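Local structure of TRNA threonylcarbamoyladenosine dehydratase (Escherichia coli, 4D79) at residues T167-K171 against L181-L185; C203-T207 against F248-A252; A209-P213 against G237-A241. The protein catalyses the ATP-dependent dehydration of threonylcarbamoyladenosine at position 37 of tRNAs to its cyclic form, and can accept sulfur directly from the cysteine desulfurase CsdA in vitro. All blocks are in the same frame, centred on the assembly; numbering follows the deposited sequence.

Interaction 1 of 3, residues T167-K171 against L181-L185; sequences TDLAK and LRERL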
loop_
_atom_site.group_PDB
_atom_site.type_symbol
_atom_site.label_atom_id
_atom_site.label_comp_id
_atom_site.label_asym_id
_atom_site.label_seq_id
_atom_site.Cartn_x
_atom_site.Cartn_y
_atom_site.Cartn_z
ATOM N N THR B 167 2.417 15.342 9.423
ATOM C CA THR B 167 2.560 16.490 10.296
ATOM C C THR B 167 3.658 17.404 9.732
ATOM O O THR B 167 4.324 17.099 8.735
ATOM C CB THR B 167 2.865 16.028 11.738
ATOM O OG1 THR B 167 2.621 17.088 12.668
ATOM C CG2 THR B 167 4.288 15.573 11.883
ATOM N N ASP B 168 3.847 18.535 10.386
ATOM C CA ASP B 168 4.916 19.428 9.981
ATOM C C ASP B 168 6.256 18.772 10.273
ATOM O O ASP B 168 6.435 18.133 11.318
ATOM C CB ASP B 168 4.831 20.747 10.718
ATOM C CG ASP B 168 5.832 21.758 10.196
ATOM O OD1 ASP B 168 5.496 22.455 9.207
ATOM O OD2 ASP B 168 6.959 21.851 10.745
ATOM N N LEU B 169 7.195 18.949 9.341
ATOM C CA LEU B 169 8.510 18.311 9.441
ATOM C C LEU B 169 9.176 18.593 10.774
ATOM O O LEU B 169 9.915 17.744 11.283
ATOM C CB LEU B 169 9.402 18.760 8.272
ATOM C CG LEU B 169 10.864 18.267 8.273
ATOM C CD1 LEU B 169 10.934 16.727 8.265
ATOM C CD2 LEU B 169 11.644 18.885 7.064
ATOM N N ALA B 170 8.903 19.756 11.373
ATOM C CA ALA B 170 9.482 20.089 12.670
ATOM C C ALA B 170 9.029 19.173 13.797
ATOM O O ALA B 170 9.703 19.135 14.843
ATOM C CB ALA B 170 9.131 21.512 13.080
ATOM N N LYS B 171 7.879 18.518 13.646
ATOM C CA LYS B 171 7.209 17.808 14.732
ATOM C C LYS B 171 7.248 16.293 14.574
ATOM O O LYS B 171 6.599 15.579 15.339
ATOM C CB LYS B 171 5.770 18.305 14.888
ATOM C CG LYS B 171 5.710 19.816 15.140
ATOM C CD LYS B 171 4.349 20.319 15.634
ATOM C CE LYS B 171 3.239 20.308 14.598
ATOM N NZ LYS B 171 1.974 20.860 15.193
ATOM N N LEU B 181 17.555 15.613 8.351
ATOM C CA LEU B 181 17.055 16.532 7.335
ATOM C C LEU B 181 16.813 17.908 7.917
ATOM O O LEU B 181 17.202 18.916 7.322
ATOM C CB LEU B 181 15.768 15.979 6.729
ATOM C CG LEU B 181 15.025 16.780 5.692
ATOM C CD1 LEU B 181 15.918 17.056 4.476
ATOM C CD2 LEU B 181 13.752 15.991 5.326
ATOM N N ARG B 182 16.190 17.973 9.093
ATOM C CA ARG B 182 16.041 19.262 9.762
ATOM C C ARG B 182 17.398 19.906 10.010
ATOM O O ARG B 182 17.571 21.108 9.806
ATOM C CB ARG B 182 15.291 19.089 11.083
ATOM C CG ARG B 182 13.827 18.753 10.909
ATOM C CD ARG B 182 13.091 18.885 12.230
ATOM N NE ARG B 182 13.585 17.936 13.217
ATOM C CZ ARG B 182 13.037 16.754 13.477
ATOM N NH1 ARG B 182 11.941 16.351 12.836
ATOM N NH2 ARG B 182 13.578 15.978 14.390
ATOM N N GLU B 183 18.383 19.116 10.426
ATOM C CA GLU B 183 19.694 19.685 10.715
ATOM C C GLU B 183 20.363 20.215 9.452
ATOM O O GLU B 183 20.972 21.296 9.474
ATOM C CB GLU B 183 20.565 18.633 11.413
ATOM C CG GLU B 183 20.021 18.172 12.774
ATOM C CD GLU B 183 19.440 19.310 13.605
ATOM O OE1 GLU B 183 20.226 20.129 14.131
ATOM O OE2 GLU B 183 18.195 19.388 13.726
ATOM N N ARG B 184 20.253 19.484 8.333
ATOM C CA ARG B 184 20.875 19.954 7.097
ATOM C C ARG B 184 20.140 21.161 6.529
ATOM O O ARG B 184 20.763 22.064 5.947
ATOM C CB ARG B 184 20.934 18.846 6.047
ATOM C CG ARG B 184 21.840 19.199 4.879
ATOM C CD ARG B 184 23.300 19.191 5.333
ATOM N NE ARG B 184 23.832 17.845 5.521
ATOM C CZ ARG B 184 24.456 17.161 4.564
ATOM N NH1 ARG B 184 24.675 17.726 3.383
ATOM N NH2 ARG B 184 24.912 15.937 4.799
ATOM N N LEU B 185 18.818 21.184 6.650
ATOM C CA LEU B 185 18.075 22.343 6.175
ATOM C C LEU B 185 18.545 23.610 6.868
ATOM O O LEU B 185 18.668 24.665 6.236
ATOM C CB LEU B 185 16.578 22.154 6.397
ATOM C CG LEU B 185 15.855 21.244 5.408
ATOM C CD1 LEU B 185 14.450 20.879 5.887
ATOM C CD2 LEU B 185 15.799 21.914 4.035
#
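R182 reaches back from helix 176-189 to the backbone of L169, where the outermost strand, 164-168, of this chain's Rossmann-like ThiF-family sheet ends in an Asx turn. Its NH1 donates to L169 O at 2.9 Å, close to the guanidinium plane and nearly along the C=O axis, with an N-H...O angle of 151°. The same nitrogen also bonds T172 OG1, just beyond the turn. On the way there the arginine chain, bent at chi3 (-63°), lays its CD 3.5 Å from L169 O and 3.8 Å from A170 CA, while the side chains of R182 and L169 slide past each other in opposite directions, CG beside CG. A170 O lies over one guanidinium face.

The apolar half of the contact is carried by L169. With CG anti to the backbone N (chi1 176°), it sends CD2 against L185 CD1, tip to tip at 3.6 Å, and crosses L181 at about a right angle, CD2 to CD2 4.0 Å. L181 and L185 sit one turn apart on the helix, so the two receive the same methyl. Beyond them, L181 packs on A136 and I139 of helix 132-144.

What positions the turn is D168. Its carboxylate also binds the backbone amides of L199 and V201, while OD2 takes A170 N at 2.9 Å from above the carboxylate plane.

Interaction 2 of 3, residues C203-T207 against F248-A252; sequences CVFST and FGFVA. With K (potassium ion), chain I.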
loop_
_atom_site.group_PDB
_atom_site.type_symbol
_atom_site.label_atom_id
_atom_site.label_comp_id
_atom_site.label_asym_id
_atom_site.label_seq_id
_atom_site.Cartn_x
_atom_site.Cartn_y
_atom_site.Cartn_z
ATOM N N CYS B 203 5.104 16.385 6.225
ATOM C CA CYS B 203 5.965 15.210 6.291
ATOM C C CYS B 203 5.177 13.971 6.728
ATOM O O CYS B 203 4.520 13.985 7.772
ATOM C CB CYS B 203 7.117 15.438 7.255
ATOM S SG CYS B 203 8.330 14.086 7.181
ATOM N N VAL B 204 5.276 12.898 5.945
ATOM C CA VAL B 204 4.718 11.611 6.338
ATOM C C VAL B 204 5.720 10.908 7.258
ATOM O O VAL B 204 6.900 10.765 6.922
ATOM C CB VAL B 204 4.425 10.739 5.112
ATOM C CG1 VAL B 204 3.779 9.390 5.564
ATOM C CG2 VAL B 204 3.533 11.474 4.084
ATOM N N PHE B 205 5.257 10.481 8.419
ATOM C CA PHE B 205 6.090 9.788 9.393
ATOM C C PHE B 205 5.201 8.819 10.158
ATOM O O PHE B 205 4.002 8.736 9.913
ATOM C CB PHE B 205 6.763 10.784 10.356
ATOM C CG PHE B 205 5.849 11.234 11.441
ATOM C CD1 PHE B 205 4.773 12.043 11.151
ATOM C CD2 PHE B 205 6.039 10.830 12.746
ATOM C CE1 PHE B 205 3.868 12.430 12.149
ATOM C CE2 PHE B 205 5.143 11.225 13.744
ATOM C CZ PHE B 205 4.064 12.012 13.444
ATOM N N SER B 206 5.806 8.066 11.076
ATOM C CA SER B 206 5.066 7.163 11.937
ATOM C C SER B 206 5.428 7.367 13.401
ATOM O O SER B 206 6.587 7.612 13.732
ATOM C CB SER B 206 5.299 5.739 11.503
ATOM O OG SER B 206 4.747 4.865 12.463
ATOM N N THR B 207 4.426 7.289 14.277
ATOM C CA THR B 207 4.666 7.390 15.711
ATOM C C THR B 207 5.296 6.136 16.283
ATOM O O THR B 207 5.671 6.150 17.450
ATOM C CB THR B 207 3.380 7.655 16.487
ATOM O OG1 THR B 207 2.374 6.714 16.102
ATOM C CG2 THR B 207 2.881 9.082 16.207
ATOM N N PHE B 248 3.457 4.578 3.457
ATOM C CA PHE B 248 4.039 5.922 3.421
ATOM C C PHE B 248 3.721 6.605 2.080
ATOM O O PHE B 248 3.237 7.730 2.041
ATOM C CB PHE B 248 5.543 5.849 3.639
ATOM C CG PHE B 248 5.991 6.003 5.067
ATOM C CD1 PHE B 248 5.774 4.994 6.016
ATOM C CD2 PHE B 248 6.733 7.115 5.462
ATOM C CE1 PHE B 248 6.231 5.114 7.339
ATOM C CE2 PHE B 248 7.210 7.229 6.787
ATOM C CZ PHE B 248 6.941 6.218 7.728
ATOM N N GLY B 249 3.951 5.904 0.974
ATOM C CA GLY B 249 3.692 6.480 -0.327
ATOM C C GLY B 249 2.222 6.737 -0.564
ATOM O O GLY B 249 1.860 7.753 -1.174
ATOM N N PHE B 250 1.347 5.819 -0.099
ATOM C CA PHE B 250 -0.088 6.001 -0.282
ATOM C C PHE B 250 -0.615 7.159 0.554
ATOM O O PHE B 250 -1.459 7.943 0.078
ATOM C CB PHE B 250 -0.869 4.721 0.054
ATOM C CG PHE B 250 -0.611 3.587 -0.870
ATOM C CD1 PHE B 250 -0.046 3.786 -2.115
ATOM C CD2 PHE B 250 -0.952 2.290 -0.493
ATOM C CE1 PHE B 250 0.191 2.740 -2.954
ATOM C CE2 PHE B 250 -0.718 1.229 -1.354
ATOM C CZ PHE B 250 -0.176 1.440 -2.559
ATOM N N VAL B 251 -0.114 7.308 1.786
ATOM C CA VAL B 251 -0.537 8.436 2.607
ATOM C C VAL B 251 -0.049 9.750 1.995
ATOM O O VAL B 251 -0.771 10.760 1.983
ATOM C CB VAL B 251 -0.050 8.260 4.049
ATOM C CG1 VAL B 251 -0.170 9.567 4.831
ATOM C CG2 VAL B 251 -0.810 7.139 4.741
ATOM N N ALA B 252 1.175 9.764 1.468
ATOM C CA ALA B 252 1.659 10.964 0.781
ATOM C C ALA B 252 0.749 11.360 -0.394
ATOM O O ALA B 252 0.428 12.538 -0.562
ATOM C CB ALA B 252 3.091 10.749 0.304
HETATM K K K I . 8.663 6.363 13.605
HETATM O O HOH W 1 8.782 7.703 10.928
#
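F248 lays its ring along the backbone of strand 202-206, the last strand in the chain to enter the mixed Rossmann-type sheet, as helix 242-266 packs across it. The short segments of helix and strand approach to 8.7 Å between axes and run closer to antiparallel than parallel, at 141°. The phenylalanine's first torsion, chi1 -93°, lies well off a staggered value and carries the ring past V204, the two side chains sliding by each other in opposite directions. V204 CG1 comes 3.7 Å from F248 CD2; farther out on the ring, CE2 meets V204 O at 3.6 Å and F205 CA, and CZ reaches S206 N and CB. These backbone atoms approach the ring obliquely, whereas the water bound to S206 N lies at its edge, in plane.

One turn on, V251 offers CG1 to V204 CG1 at 4.0 Å. Its side chain also packs on T162 of the second subunit. A252 completes the helical surface: V204 CG2 rests against A252 CA and CB, 3.9 Å from the latter. The valine is thus shared branch by branch, CG1, anti to its backbone N (chi1 -178°), serving F248 and V251 while CG2 serves A252. A252 further touches V150 on strand 149-152.

Polar binding begins at the end of the strand, where S206 O coordinates the potassium ion at 2.4 Å, together with Q158, Q174 and E208. A water that also coordinates the ion accepts from S206 N at 3.0 Å, so S206 serves the ion twice, directly through its O and through the water held by its N. No hydrogen bond links helix to strand: their contact is apolar, while ion and water satisfy the polar backbone atoms of S206.

Interaction 3 of 3, residues A209-P213 against G237-A241; sequences ALVYP and GFGAA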
loop_
_atom_site.group_PDB
_atom_site.type_symbol
_atom_site.label_atom_id
_atom_site.label_comp_id
_atom_site.label_asym_id
_atom_site.label_seq_id
_atom_site.Cartn_x
_atom_site.Cartn_y
_atom_site.Cartn_z
ATOM N N ALA B 209 7.898 3.388 17.394
ATOM C CA ALA B 209 9.312 3.405 17.749
ATOM C C ALA B 209 10.102 2.547 16.765
ATOM O O ALA B 209 9.641 1.494 16.335
ATOM C CB ALA B 209 9.506 2.891 19.173
ATOM N N LEU B 210 11.315 2.976 16.447
ATOM C CA LEU B 210 12.120 2.267 15.460
ATOM C C LEU B 210 12.535 0.897 15.956
ATOM O O LEU B 210 12.874 0.709 17.135
ATOM C CB LEU B 210 13.378 3.059 15.105
ATOM C CG LEU B 210 13.436 3.772 13.769
ATOM C CD1 LEU B 210 12.202 4.617 13.586
ATOM C CD2 LEU B 210 14.698 4.594 13.731
ATOM N N VAL B 211 12.538 -0.040 15.012
ATOM C CA VAL B 211 12.965 -1.419 15.191
ATOM C C VAL B 211 14.338 -1.511 14.549
ATOM O O VAL B 211 14.461 -1.404 13.319
ATOM C CB VAL B 211 11.984 -2.399 14.530
ATOM C CG1 VAL B 211 12.452 -3.836 14.739
ATOM C CG2 VAL B 211 10.577 -2.195 15.077
ATOM N N TYR B 212 15.365 -1.748 15.373
ATOM C CA TYR B 212 16.747 -1.760 14.929
ATOM C C TYR B 212 17.083 -3.063 14.224
ATOM O O TYR B 212 16.321 -4.030 14.301
ATOM C CB TYR B 212 17.692 -1.492 16.117
ATOM C CG TYR B 212 17.723 -0.009 16.407
ATOM C CD1 TYR B 212 16.610 0.645 16.938
ATOM C CD2 TYR B 212 18.858 0.752 16.110
ATOM C CE1 TYR B 212 16.632 2.032 17.149
ATOM C CE2 TYR B 212 18.886 2.116 16.315
ATOM C CZ TYR B 212 17.781 2.748 16.852
ATOM O OH TYR B 212 17.806 4.103 17.039
ATOM N N PRO B 213 18.174 -3.077 13.455
ATOM C CA PRO B 213 18.476 -4.244 12.619
ATOM C C PRO B 213 18.627 -5.505 13.445
ATOM O O PRO B 213 19.381 -5.551 14.423
ATOM C CB PRO B 213 19.803 -3.861 11.949
ATOM C CG PRO B 213 19.872 -2.367 12.045
ATOM C CD PRO B 213 19.202 -2.026 13.318
ATOM N N GLY B 237 21.671 -1.819 7.073
ATOM C CA GLY B 237 21.030 -0.942 8.037
ATOM C C GLY B 237 19.649 -1.436 8.456
ATOM O O GLY B 237 19.447 -2.638 8.630
ATOM N N PHE B 238 18.692 -0.518 8.591
ATOM C CA PHE B 238 17.361 -0.906 9.027
ATOM C C PHE B 238 16.709 -1.787 7.979
ATOM O O PHE B 238 16.972 -1.660 6.784
ATOM C CB PHE B 238 16.511 0.335 9.294
ATOM C CG PHE B 238 16.953 1.114 10.503
ATOM C CD1 PHE B 238 16.500 0.786 11.758
ATOM C CD2 PHE B 238 17.841 2.175 10.373
ATOM C CE1 PHE B 238 16.913 1.494 12.877
ATOM C CE2 PHE B 238 18.258 2.875 11.485
ATOM C CZ PHE B 238 17.792 2.536 12.736
ATOM N N GLY B 239 15.852 -2.706 8.440
ATOM C CA GLY B 239 15.015 -3.478 7.558
ATOM C C GLY B 239 13.796 -2.683 7.127
ATOM O O GLY B 239 13.552 -1.571 7.579
ATOM N N ALA B 240 12.974 -3.299 6.293
ATOM C CA ALA B 240 11.784 -2.602 5.826
ATOM C C ALA B 240 10.754 -3.617 5.374
ATOM O O ALA B 240 11.096 -4.749 5.052
ATOM C CB ALA B 240 12.125 -1.650 4.682
ATOM N N ALA B 241 9.491 -3.188 5.329
ATOM C CA ALA B 241 8.418 -4.041 4.824
ATOM C C ALA B 241 7.510 -3.259 3.878
ATOM O O ALA B 241 7.199 -2.094 4.132
ATOM C CB ALA B 241 7.598 -4.630 5.967
HETATM O O HOH W 2 15.286 -2.838 11.372
#
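Similar first torsions, chi1 -79° for Y212 and -69° for F238, leave each CG anti to its carbonyl carbon and set the two side chains next to each other, pointing the same way. The rings form an edge-to-face (T-shaped) pair with centroids 5.0 Å apart and planes at 62°. F238 supplies the edge: its CE1 stands 3.8 Å above the centre of the Y212 ring, and CZ touches Y212 CE2. From another direction L210 crosses the phenylalanine at about a right angle, its CD2 3.8 Å from F238 CZ. The L210 side chain lies about 4 Å from the potassium ion, and its N bonds OE1 of Q174, a residue of the metal site.

V211 O lies at the edge of the F238 ring, near its plane, 3.4 Å from CD1, where the ring hydrogens give a weakly positive rim. That oxygen also accepts from a water at 2.6 Å, which in turn takes G239 N at 3.0 Å, bridging the two backbones in place of a direct hydrogen bond. P213 closes the other end, with CG 3.5 Å from G237 O and CD against the phenylalanine ring.

An alanine at F238 would remove the ring edge, and would probably leave the face of Y212 and the methyl of L210 without their shared partner, allowing the tyrosine to turn more readily.

V211 and G239 are further joined to G157 through backbone hydrogen bonds, while R18 of the second subunit binds the carbonyls of G237 and F238. This surface contact pairs two parts of the long connection from strand 202-206 to helix 242-266, the second ending at A241, the N-cap residue of that helix.

Interactions 1 and 2 are buried and interaction 3 is at the surface. The first two meet in the sheet: strands 164-168 and 202-206 are neighbours, T167 O lies 2.7 Å from C203 N, a probable hydrogen bond, and L169 packs on C203. Helix 176-189 meets the turn that follows strand 164-168, whereas helix 242-266 packs on strand 202-206 itself. Interaction 3 is nested in the loop that interaction 2 closes and has neither helix nor strand in its segments. Chemistry follows place: a direct arginine-carbonyl bond beside leucines, then apolar contact without hydrogen bonds, then an aromatic pair with a water bridge. Interactions 2 and 3 also touch the second subunit.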